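Local coordinates for protein galactose mutarotase related enzyme (Lactobacillus casei, PDB 3Q1N) that probably binds carbohydrates and may interconvert the anomers of an aldose sugar, as aldose 1-epimerases of the galactose mutarotase family do, at residues Lys27-Glu32 with His225-Thr230; Tyr33-Asp38 with Ala249-Val254; Gln95-Glu100 with Pro106-Leu111; Val124-Thr129 with Leu140-Ala145. One frame throughout, in Å; residues are numbered along the deposited sequence. Where two conformers were deposited one is given.

Contact 1 (Lys27-Glu32 with His225-Thr230); sequences KADNYE and HDHSIT. With EDO (1,2-ethanediol), chain P; EDO (1,2-ethanediol), chain I.
The rings of Tyr31 and His227 lie almost flat on each other in an offset stack: His227 CD2 sits over one face of the tyrosine ring, displaced toward its rim, and at the edge of the imidazole, in its plane, lies the carboxylate oxygen OD2 of Asp29. The centroids are 4.2 Å apart and the planes differ by 14°. This is a His-carboxylate hydrogen bond flanked by an aromatic stack and braced by an Asx turn, at the surface where the turn before strand 31-32 meets the loop leading into strand 229-232. His227 NE2 donates to the syn lone pair of Asp29 OD2 over 2.6 Å, and the N-H...O angle of 164° marks a nearly straight bond. Its other nitrogen, ND1, is hydrogen-bonded to O of the C-terminal residue His294, so both ring nitrogens are engaged and the rotation of the imidazole is fixed. In the Asx turn Tyr31 N donates to Asp29 OD1 over 3.1 Å from above the carboxylate plane. The stack continues onto the aliphatic part of the histidine, whose CB makes a CH-pi contact 4.1 Å from the Tyr31 centroid. Tyr31 OH is hydrogen-bonded to O1 of a bound 1,2-ethanediol at 2.8 Å.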
# COMPACT_ATOMS: atom_id res chain seq x y z
N LYS A 27 1.28 -9.56 21.33
CA LYS A 27 1.80 -9.51 22.71
C LYS A 27 2.04 -10.89 23.31
O LYS A 27 2.93 -11.04 24.10
CB LYS A 27 0.84 -8.74 23.64
CG LYS A 27 0.77 -7.23 23.37
CD LYS A 27 -0.10 -6.54 24.42
CE LYS A 27 -0.09 -5.05 24.25
NZ LYS A 27 -1.03 -4.51 25.33
N ALA A 28 1.24 -11.88 22.93
CA ALA A 28 1.37 -13.24 23.49
C ALA A 28 2.78 -13.84 23.34
O ALA A 28 3.25 -14.59 24.23
CB ALA A 28 0.34 -14.17 22.88
N ASP A 29 3.46 -13.52 22.25
CA ASP A 29 4.84 -14.02 22.04
C ASP A 29 5.82 -12.95 21.58
O ASP A 29 6.94 -13.26 21.15
CB ASP A 29 4.82 -15.20 21.07
CG ASP A 29 4.30 -14.82 19.67
OD1 ASP A 29 3.92 -13.66 19.45
OD2 ASP A 29 4.26 -15.72 18.79
N ASN A 30 5.42 -11.68 21.69
CA ASN A 30 6.20 -10.55 21.21
C ASN A 30 6.63 -10.62 19.73
O ASN A 30 7.64 -10.02 19.33
CB ASN A 30 7.44 -10.38 22.09
CG ASN A 30 8.02 -9.03 22.00
OD1 ASN A 30 7.31 -8.01 22.00
ND2 ASN A 30 9.36 -8.99 21.90
N TYR A 31 5.84 -11.29 18.92
CA TYR A 31 6.13 -11.38 17.47
C TYR A 31 5.84 -10.08 16.73
O TYR A 31 4.74 -9.53 16.85
CB TYR A 31 5.35 -12.53 16.84
CG TYR A 31 5.54 -12.61 15.35
CD1 TYR A 31 6.66 -13.20 14.82
CD2 TYR A 31 4.59 -12.12 14.48
CE1 TYR A 31 6.86 -13.29 13.45
CE2 TYR A 31 4.76 -12.23 13.12
CZ TYR A 31 5.91 -12.79 12.60
OH TYR A 31 6.12 -12.89 11.24
N GLU A 32 6.80 -9.63 15.93
CA GLU A 32 6.66 -8.45 15.09
C GLU A 32 6.22 -8.80 13.66
O GLU A 32 6.96 -9.48 12.93
CB GLU A 32 7.99 -7.70 15.05
CG GLU A 32 8.06 -6.47 14.16
CD GLU A 32 7.05 -5.39 14.53
OE1 GLU A 32 7.24 -4.80 15.61
OE2 GLU A 32 6.08 -5.17 13.80
N HIS A 225 5.11 -21.86 9.26
CA HIS A 225 5.21 -20.72 10.16
C HIS A 225 3.91 -20.38 10.82
O HIS A 225 2.87 -20.31 10.17
CB HIS A 225 5.75 -19.50 9.41
CG HIS A 225 7.15 -19.71 8.97
ND1 HIS A 225 8.21 -19.42 9.79
CD2 HIS A 225 7.66 -20.30 7.87
CE1 HIS A 225 9.32 -19.83 9.21
NE2 HIS A 225 9.02 -20.36 8.04
N ASP A 226 4.01 -20.11 12.11
CA ASP A 226 2.84 -19.93 12.98
C ASP A 226 2.02 -18.74 12.61
O ASP A 226 0.77 -18.81 12.61
CB ASP A 226 3.27 -19.77 14.46
CG ASP A 226 3.61 -21.09 15.13
OD1 ASP A 226 3.48 -22.16 14.49
OD2 ASP A 226 4.04 -21.05 16.30
N HIS A 227 2.68 -17.61 12.34
CA HIS A 227 1.96 -16.39 12.13
C HIS A 227 1.68 -16.21 10.62
O HIS A 227 2.49 -16.58 9.73
CB HIS A 227 2.71 -15.18 12.73
CG HIS A 227 2.78 -15.20 14.23
ND1 HIS A 227 1.67 -14.97 15.02
CD2 HIS A 227 3.80 -15.46 15.08
CE1 HIS A 227 2.01 -15.09 16.29
NE2 HIS A 227 3.30 -15.38 16.35
N SER A 228 0.49 -15.77 10.34
CA SER A 228 0.12 -15.35 9.00
C SER A 228 -0.71 -14.11 9.21
O SER A 228 -1.08 -13.77 10.34
CB SER A 228 -0.70 -16.42 8.30
OG SER A 228 -1.88 -16.75 9.01
N ILE A 229 -0.95 -13.39 8.11
CA ILE A 229 -1.88 -12.26 8.09
C ILE A 229 -2.83 -12.40 6.92
O ILE A 229 -2.50 -13.05 5.94
CB ILE A 229 -1.17 -10.91 7.96
CG1 ILE A 229 -0.37 -10.80 6.64
CG2 ILE A 229 -0.26 -10.72 9.19
CD1 ILE A 229 -1.02 -10.00 5.55
N THR A 230 -4.00 -11.81 7.08
CA THR A 230 -5.00 -11.72 6.02
C THR A 230 -5.41 -10.26 5.88
O THR A 230 -5.74 -9.59 6.88
CB THR A 230 -6.22 -12.58 6.33
OG1 THR A 230 -5.81 -13.95 6.41
CG2 THR A 230 -7.32 -12.43 5.22
C1 EDO P . 3.85 -25.44 12.66
O1 EDO P . 2.58 -25.85 12.09
C2 EDO P . 4.28 -24.15 11.99
O2 EDO P . 3.14 -23.28 11.78
C1 EDO I . 3.41 -11.83 8.71
O1 EDO I . 3.66 -12.53 9.93
C2 EDO I . 3.12 -12.82 7.59
O2 EDO I . 4.26 -13.67 7.38

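Contact 2 (Tyr33-Asp38 with Ala249-Val254)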
# COMPACT_ATOMS: atom_id res chain seq x y z
N TYR A 33 5.03 -8.33 13.29
CA TYR A 33 4.48 -8.61 11.97
C TYR A 33 5.09 -7.76 10.88
O TYR A 33 5.18 -8.19 9.73
CB TYR A 33 2.97 -8.35 11.93
CG TYR A 33 2.14 -9.34 12.73
CD1 TYR A 33 1.70 -10.53 12.17
CD2 TYR A 33 1.75 -9.05 14.00
CE1 TYR A 33 0.90 -11.42 12.88
CE2 TYR A 33 0.98 -9.93 14.73
CZ TYR A 33 0.54 -11.09 14.18
OH TYR A 33 -0.24 -11.93 14.96
N VAL A 34 5.46 -6.53 11.23
CA VAL A 34 5.90 -5.49 10.28
C VAL A 34 7.42 -5.33 10.22
O VAL A 34 8.11 -5.34 11.24
CB VAL A 34 5.21 -4.15 10.57
CG1 VAL A 34 5.75 -3.01 9.67
CG2 VAL A 34 3.67 -4.27 10.37
N TRP A 35 7.94 -5.25 9.00
CA TRP A 35 9.37 -5.05 8.74
C TRP A 35 9.92 -3.90 9.59
O TRP A 35 9.31 -2.84 9.71
CB TRP A 35 9.59 -4.76 7.25
CG TRP A 35 10.99 -4.47 6.86
CD1 TRP A 35 11.47 -3.32 6.27
CD2 TRP A 35 12.12 -5.33 7.04
NE1 TRP A 35 12.81 -3.43 6.05
CE2 TRP A 35 13.25 -4.65 6.54
CE3 TRP A 35 12.29 -6.59 7.57
CZ2 TRP A 35 14.52 -5.21 6.53
CZ3 TRP A 35 13.56 -7.16 7.57
CH2 TRP A 35 14.66 -6.47 7.06
N THR A 36 11.08 -4.17 10.18
CA THR A 36 11.75 -3.25 11.10
C THR A 36 12.54 -2.12 10.45
O THR A 36 13.07 -1.28 11.15
CB THR A 36 12.74 -4.01 11.97
OG1 THR A 36 13.62 -4.72 11.10
CG2 THR A 36 12.02 -4.98 12.90
N GLY A 37 12.58 -2.06 9.12
CA GLY A 37 13.27 -0.99 8.42
C GLY A 37 14.80 -1.06 8.44
O GLY A 37 15.46 -0.03 8.31
N ASP A 38 15.35 -2.26 8.58
CA ASP A 38 16.79 -2.50 8.39
C ASP A 38 17.22 -2.09 6.98
O ASP A 38 16.84 -2.75 5.99
CB ASP A 38 17.08 -3.99 8.63
CG ASP A 38 18.56 -4.36 8.45
OD1 ASP A 38 19.38 -3.51 8.07
OD2 ASP A 38 18.90 -5.55 8.67
N ALA A 249 15.70 -10.50 0.96
CA ALA A 249 15.08 -9.81 2.08
C ALA A 249 14.16 -10.77 2.81
O ALA A 249 13.44 -11.53 2.17
CB ALA A 249 14.30 -8.59 1.61
N PRO A 250 14.16 -10.74 4.15
CA PRO A 250 13.27 -11.58 4.97
C PRO A 250 11.91 -10.91 5.17
O PRO A 250 11.37 -10.88 6.28
CB PRO A 250 14.05 -11.68 6.29
CG PRO A 250 14.72 -10.33 6.38
CD PRO A 250 15.12 -9.97 4.98
N PHE A 251 11.40 -10.32 4.10
CA PHE A 251 10.03 -9.72 4.10
C PHE A 251 9.38 -9.77 2.73
O PHE A 251 10.06 -9.87 1.72
CB PHE A 251 10.04 -8.29 4.68
CG PHE A 251 10.58 -7.21 3.74
CD1 PHE A 251 9.81 -6.67 2.69
CD2 PHE A 251 11.85 -6.69 3.94
CE1 PHE A 251 10.32 -5.65 1.87
CE2 PHE A 251 12.35 -5.65 3.13
CZ PHE A 251 11.60 -5.16 2.09
N ILE A 252 8.06 -9.70 2.73
CA ILE A 252 7.25 -9.56 1.53
C ILE A 252 6.22 -8.50 1.84
O ILE A 252 5.60 -8.55 2.92
CB ILE A 252 6.57 -10.89 1.14
CG1 ILE A 252 7.62 -11.95 0.80
CG2 ILE A 252 5.63 -10.65 -0.12
CD1 ILE A 252 7.01 -13.36 0.66
N ALA A 253 6.14 -7.49 0.95
CA ALA A 253 5.10 -6.48 1.03
C ALA A 253 3.86 -6.90 0.26
O ALA A 253 3.94 -7.46 -0.83
CB ALA A 253 5.64 -5.10 0.51
N VAL A 254 2.70 -6.60 0.84
CA VAL A 254 1.40 -6.92 0.25
C VAL A 254 0.61 -5.65 0.40
O VAL A 254 0.26 -5.26 1.52
CB VAL A 254 0.72 -8.15 0.92
CG1 VAL A 254 -0.56 -8.51 0.11
CG2 VAL A 254 1.70 -9.36 0.99
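Trp35 carries its CG opposite the backbone N (chi1 177°), whereas Phe251 holds its CG between the backbone N and the carbonyl carbon (chi1 76°); the first extends the indole across the phenyl ring, and the second brings Phe251 CD2 over the centre of one indole face, 3.4 Å from Trp35 CD2. The five-membered ring of Trp35 and the Phe251 ring have centroids 4.2 Å apart, but their planes are inclined at 39°, so the pair is neither a stack nor edge-to-face. Farther out on the indole, Pro250 CG touches Trp35 CZ3 at 3.6 Å, extending the apolar surface to the start of strand 251-258. The opposite indole face is covered by the chain's own turn, with Gly37 N 3.3 Å above the plane toward the rim. Sandwiched in this way, the indole also has its one polar atom satisfied, since Trp35 NE1 bonds to the carbonyl of Trp42. Ala145, on the neighbouring strand 136-147, touches both Trp35 and Phe251. A loop tryptophan is thus packed on Phe251 and Pro250, joining the loop after strand 31-32 to the antiparallel sheet that holds strands 136-147 and 251-258 in a galactose mutarotase-like beta-sandwich.

Contact 3 (Gln95-Glu100 with Pro106-Leu111)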
# COMPACT_ATOMS: atom_id res chain seq x y z
N GLN A 95 -3.70 15.00 7.59
CA GLN A 95 -2.80 15.88 6.81
C GLN A 95 -3.60 16.76 5.85
O GLN A 95 -4.59 16.33 5.25
CB GLN A 95 -1.81 15.03 6.04
CG GLN A 95 -0.75 15.83 5.32
CD GLN A 95 0.17 14.95 4.51
OE1 GLN A 95 -0.12 14.72 3.31
NE2 GLN A 95 1.24 14.43 5.11
N HIS A 96 -3.13 17.98 5.66
CA HIS A 96 -3.64 18.90 4.66
C HIS A 96 -2.46 19.31 3.77
O HIS A 96 -1.28 19.04 4.09
CB HIS A 96 -4.18 20.16 5.35
CG HIS A 96 -5.35 19.92 6.26
ND1 HIS A 96 -6.66 19.93 5.81
CD2 HIS A 96 -5.42 19.69 7.59
CE1 HIS A 96 -7.48 19.70 6.84
NE2 HIS A 96 -6.75 19.50 7.92
N GLN A 97 -2.77 19.97 2.66
CA GLN A 97 -1.78 20.54 1.79
C GLN A 97 -0.88 21.54 2.51
O GLN A 97 -1.24 22.10 3.55
CB GLN A 97 -2.46 21.23 0.58
CG GLN A 97 -3.09 22.60 0.85
CD GLN A 97 -4.25 22.61 1.82
OE1 GLN A 97 -5.00 21.65 1.91
NE2 GLN A 97 -4.48 23.75 2.46
N ASN A 98 0.26 21.80 1.89
CA ASN A 98 1.18 22.84 2.33
C ASN A 98 1.79 23.52 1.10
O ASN A 98 1.56 23.11 -0.04
CB ASN A 98 2.18 22.25 3.33
CG ASN A 98 3.09 21.22 2.73
OD1 ASN A 98 3.76 21.48 1.78
ND2 ASN A 98 3.16 20.02 3.35
N ALA A 99 2.56 24.58 1.30
CA ALA A 99 3.16 25.32 0.20
C ALA A 99 4.01 24.47 -0.75
O ALA A 99 4.00 24.72 -1.95
CB ALA A 99 3.99 26.54 0.75
N GLU A 100 4.65 23.43 -0.21
CA GLU A 100 5.46 22.53 -0.99
C GLU A 100 4.58 21.57 -1.83
O GLU A 100 4.80 21.39 -3.00
CB GLU A 100 6.46 21.75 -0.08
CG GLU A 100 7.15 22.60 1.06
CD GLU A 100 8.08 23.68 0.53
OE1 GLU A 100 8.36 23.64 -0.69
OE2 GLU A 100 8.57 24.56 1.33
N PRO A 106 -1.80 21.08 -7.23
CA PRO A 106 -2.37 22.40 -6.87
C PRO A 106 -3.78 22.32 -6.29
O PRO A 106 -4.74 22.93 -6.80
CB PRO A 106 -2.32 23.15 -8.20
CG PRO A 106 -2.51 22.08 -9.23
CD PRO A 106 -1.78 20.87 -8.69
N PHE A 107 -3.91 21.49 -5.25
CA PHE A 107 -5.18 21.21 -4.63
C PHE A 107 -5.07 21.30 -3.13
O PHE A 107 -4.15 20.77 -2.50
CB PHE A 107 -5.69 19.77 -4.99
CG PHE A 107 -5.86 19.55 -6.45
CD1 PHE A 107 -7.01 19.96 -7.09
CD2 PHE A 107 -4.87 18.93 -7.22
CE1 PHE A 107 -7.16 19.80 -8.45
CE2 PHE A 107 -5.03 18.77 -8.56
CZ PHE A 107 -6.20 19.21 -9.18
N GLU A 108 -6.06 21.97 -2.54
CA GLU A 108 -6.35 21.79 -1.13
C GLU A 108 -7.02 20.44 -0.88
O GLU A 108 -7.94 20.02 -1.61
CB GLU A 108 -7.19 22.97 -0.59
CG GLU A 108 -6.52 24.30 -0.82
CD GLU A 108 -7.09 25.42 0.01
OE1 GLU A 108 -8.20 25.28 0.53
OE2 GLU A 108 -6.40 26.48 0.11
N TYR A 109 -6.51 19.73 0.12
CA TYR A 109 -7.01 18.41 0.45
C TYR A 109 -6.97 18.13 1.91
O TYR A 109 -6.19 18.75 2.66
CB TYR A 109 -6.24 17.31 -0.33
CG TYR A 109 -4.79 17.09 0.14
CD1 TYR A 109 -4.51 16.27 1.25
CD2 TYR A 109 -3.72 17.74 -0.50
CE1 TYR A 109 -3.21 16.09 1.66
CE2 TYR A 109 -2.42 17.58 -0.07
CZ TYR A 109 -2.16 16.75 1.00
OH TYR A 109 -0.84 16.58 1.45
N THR A 110 -7.74 17.12 2.30
CA THR A 110 -7.58 16.50 3.61
C THR A 110 -7.39 15.01 3.39
O THR A 110 -8.11 14.40 2.62
CB THR A 110 -8.75 16.72 4.54
OG1 THR A 110 -8.99 18.12 4.71
CG2 THR A 110 -8.48 16.10 5.93
N LEU A 111 -6.37 14.43 4.05
CA LEU A 111 -6.19 13.01 4.07
C LEU A 111 -6.22 12.59 5.51
O LEU A 111 -5.35 12.95 6.29
CB LEU A 111 -4.85 12.62 3.40
CG LEU A 111 -4.44 11.17 3.48
CD1 LEU A 111 -5.53 10.27 2.84
CD2 LEU A 111 -3.05 10.98 2.79
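Gln95 and Leu111 form an antiparallel hydrogen-bonded pair, in which strand 90-96 and strand 109-118 come together as neighbours in the large antiparallel sheet; the short helix 99-104 makes the connection between them. The backbone bonds are two: Gln95 N to Leu111 O and Leu111 N to Gln95 O, each 2.9 Å and close to straight (170° or more). Near this pair, side chains add further bonds. Gln97 has CG between its backbone N and carbonyl carbon (chi1 77°) and bends again at chi2, which turns OE1 back to accept from Tyr109 N at 3.0 Å. A side-chain amide thereby supplies an acceptor for a backbone N-H. The Gln97 amide also lies stacked on the Glu108 carboxylate, their planes only 9° apart. Contacts of the Tyr109 ring are of two kinds: one face is covered by backbone, with Gln97 N 3.6 Å above the plane toward the rim, while Gln95 OE1 lies at its edge. Gln95 NE2 bonds to the carbonyl of Ala76, which helps set its amide. On the side of His96 and Thr110, Thr110 OG1 is hydrogen-bonded to Asp131. The extended Gln95 chain ends at the phenol, where Tyr109 OH donates to Gln95 OE1 over 2.7 Å from above the amide carbonyl plane.

Contact 4 (Val124-Thr129 with Leu140-Ala145); sequences VHYTVT and LGFHPA. With EDO (1,2-ethanediol), chain T; EDO (1,2-ethanediol), chain J.
Tyr126 meets Leu140 and Phe142 in a buried contact whose centre is about 7 Å from the centre of the chain, where strand 121-130 faces strand 136-147 of a different sheet. In the conformer given, Leu140 CD1 sits over one face of the tyrosine ring in a CH-pi contact, 4.2 Å from its centroid and only 12° off the ring normal. The tyrosine reaches on with its hydroxyl over a face of Phe142, OH lying 3.4 Å from Phe142 CG, and the two side chains cross at about a right angle. Phe142 has CG opposite its backbone N (chi1 173°), which carries the ring up to Tyr126; Pro144 CD covers the opposite face, 3.5 Å above its centre. By contrast, partly exposed Thr127 turns from this core, and its OG1 shares a 3.0 Å hydrogen bond with O2 of a 1,2-ethanediol. His143 is buried, yet its NE2 donates to O2 of another diol over 2.7 Å; that diol is also bonded to Glu255, and the imidazole meets the rings of Trp42 and Trp242. The chemistry implies dispersion and CH-pi attraction between the sheets, with polar and aromatic groups around His143 that accept a small polyol, consistent with a sugar-binding family.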
# COMPACT_ATOMS: atom_id res chain seq x y z
N VAL A 124 -8.00 0.02 9.48
CA VAL A 124 -7.51 1.30 9.01
C VAL A 124 -8.61 1.86 8.11
O VAL A 124 -9.09 1.16 7.21
CB VAL A 124 -6.21 1.18 8.19
CG1 VAL A 124 -5.61 2.56 7.96
CG2 VAL A 124 -5.17 0.25 8.88
N HIS A 125 -9.03 3.10 8.38
CA HIS A 125 -10.04 3.77 7.57
C HIS A 125 -9.41 5.04 7.00
O HIS A 125 -8.79 5.81 7.75
CB HIS A 125 -11.29 4.11 8.42
CG HIS A 125 -12.18 2.93 8.73
ND1 HIS A 125 -11.87 1.99 9.70
CD2 HIS A 125 -13.37 2.54 8.21
CE1 HIS A 125 -12.81 1.06 9.73
NE2 HIS A 125 -13.75 1.39 8.86
N TYR A 126 -9.53 5.24 5.69
CA TYR A 126 -8.99 6.42 5.01
C TYR A 126 -10.13 7.30 4.52
O TYR A 126 -11.13 6.74 4.05
CB TYR A 126 -8.19 6.02 3.79
CG TYR A 126 -7.05 5.10 4.07
CD1 TYR A 126 -7.27 3.71 4.07
CD2 TYR A 126 -5.79 5.59 4.38
CE1 TYR A 126 -6.25 2.83 4.34
CE2 TYR A 126 -4.73 4.69 4.64
CZ TYR A 126 -4.98 3.34 4.64
OH TYR A 126 -3.94 2.47 4.90
N THR A 127 -9.97 8.62 4.60
CA THR A 127 -10.90 9.55 3.96
C THR A 127 -10.07 10.59 3.24
O THR A 127 -9.24 11.27 3.88
CB THR A 127 -11.81 10.29 4.96
OG1 THR A 127 -12.56 9.33 5.77
CG2 THR A 127 -12.78 11.19 4.23
N VAL A 128 -10.30 10.70 1.95
CA VAL A 128 -9.66 11.67 1.09
C VAL A 128 -10.74 12.67 0.75
O VAL A 128 -11.76 12.32 0.16
CB VAL A 128 -9.19 11.02 -0.22
CG1 VAL A 128 -8.67 12.09 -1.17
CG2 VAL A 128 -8.06 10.01 0.07
N THR A 129 -10.51 13.92 1.10
CA THR A 129 -11.47 14.99 0.81
C THR A 129 -10.81 16.01 -0.10
O THR A 129 -9.70 16.47 0.18
CB THR A 129 -11.97 15.69 2.08
OG1 THR A 129 -12.52 14.71 2.99
CG2 THR A 129 -13.12 16.67 1.72
N LEU A 140 -4.52 6.44 -4.07
CA LEU A 140 -4.18 6.21 -2.66
C LEU A 140 -3.79 4.75 -2.49
O LEU A 140 -4.52 3.86 -2.92
CB LEU A 140 -5.37 6.53 -1.74
CG LEU A 140 -5.09 6.39 -0.22
CD1 LEU A 140 -5.19 4.98 0.29
CD2 LEU A 140 -3.74 6.94 0.12
N GLY A 141 -2.64 4.51 -1.89
CA GLY A 141 -2.22 3.13 -1.58
C GLY A 141 -1.57 3.04 -0.21
O GLY A 141 -1.23 4.06 0.42
N PHE A 142 -1.42 1.81 0.26
CA PHE A 142 -0.77 1.50 1.55
C PHE A 142 0.26 0.38 1.23
O PHE A 142 -0.07 -0.57 0.51
CB PHE A 142 -1.88 1.05 2.51
CG PHE A 142 -1.41 0.52 3.85
CD1 PHE A 142 -0.42 1.12 4.61
CD2 PHE A 142 -2.03 -0.58 4.36
CE1 PHE A 142 -0.06 0.61 5.83
CE2 PHE A 142 -1.69 -1.10 5.57
CZ PHE A 142 -0.71 -0.52 6.31
N HIS A 143 1.48 0.50 1.74
CA HIS A 143 2.66 -0.27 1.32
C HIS A 143 3.34 -1.03 2.49
O HIS A 143 4.54 -0.91 2.70
CB HIS A 143 3.63 0.79 0.70
CG HIS A 143 4.74 0.26 -0.16
ND1 HIS A 143 5.76 -0.55 0.32
CD2 HIS A 143 5.06 0.52 -1.45
CE1 HIS A 143 6.63 -0.79 -0.65
NE2 HIS A 143 6.25 -0.14 -1.73
N PRO A 144 2.60 -1.89 3.22
CA PRO A 144 3.22 -2.57 4.38
C PRO A 144 4.11 -3.71 3.94
O PRO A 144 3.72 -4.50 3.09
CB PRO A 144 2.01 -3.12 5.13
CG PRO A 144 0.95 -3.27 4.11
CD PRO A 144 1.14 -2.08 3.23
N ALA A 145 5.27 -3.82 4.56
CA ALA A 145 6.17 -4.96 4.37
C ALA A 145 6.03 -5.84 5.62
O ALA A 145 6.12 -5.37 6.75
CB ALA A 145 7.58 -4.49 4.25
C1 EDO T . -9.92 9.02 9.40
O1 EDO T . -10.97 9.45 10.22
C2 EDO T . -10.46 8.63 8.03
O2 EDO T . -11.51 7.71 8.01
C1 EDO J . 6.21 -1.87 -4.80
O1 EDO J . 5.12 -0.93 -4.80
C2 EDO J . 7.56 -1.22 -4.96
O2 EDO J . 7.82 -0.27 -3.89

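From the N terminus, the chain leaves strand 20-26 through the turn of contact 1 and runs into the loop of contact 2. Contact 3 closes a short loop around helix 99-104, and contact 4 closes the next, from strand 121-130 to strand 136-147; the two follow in series. Strand 109-118 passes from contact 3 to pair with strand 121-130, probably through a hydrogen bond between Thr129 N and Thr110 O. The return segments 225-230 and 249-254 then close contacts 1 and 2, whose long loops cross and both enclose contacts 3 and 4. Contact 2 abuts contact 4 through neighbouring strands 136-147 and 251-258, whereas contacts 1 and 3 lie about 37 Å apart between centres.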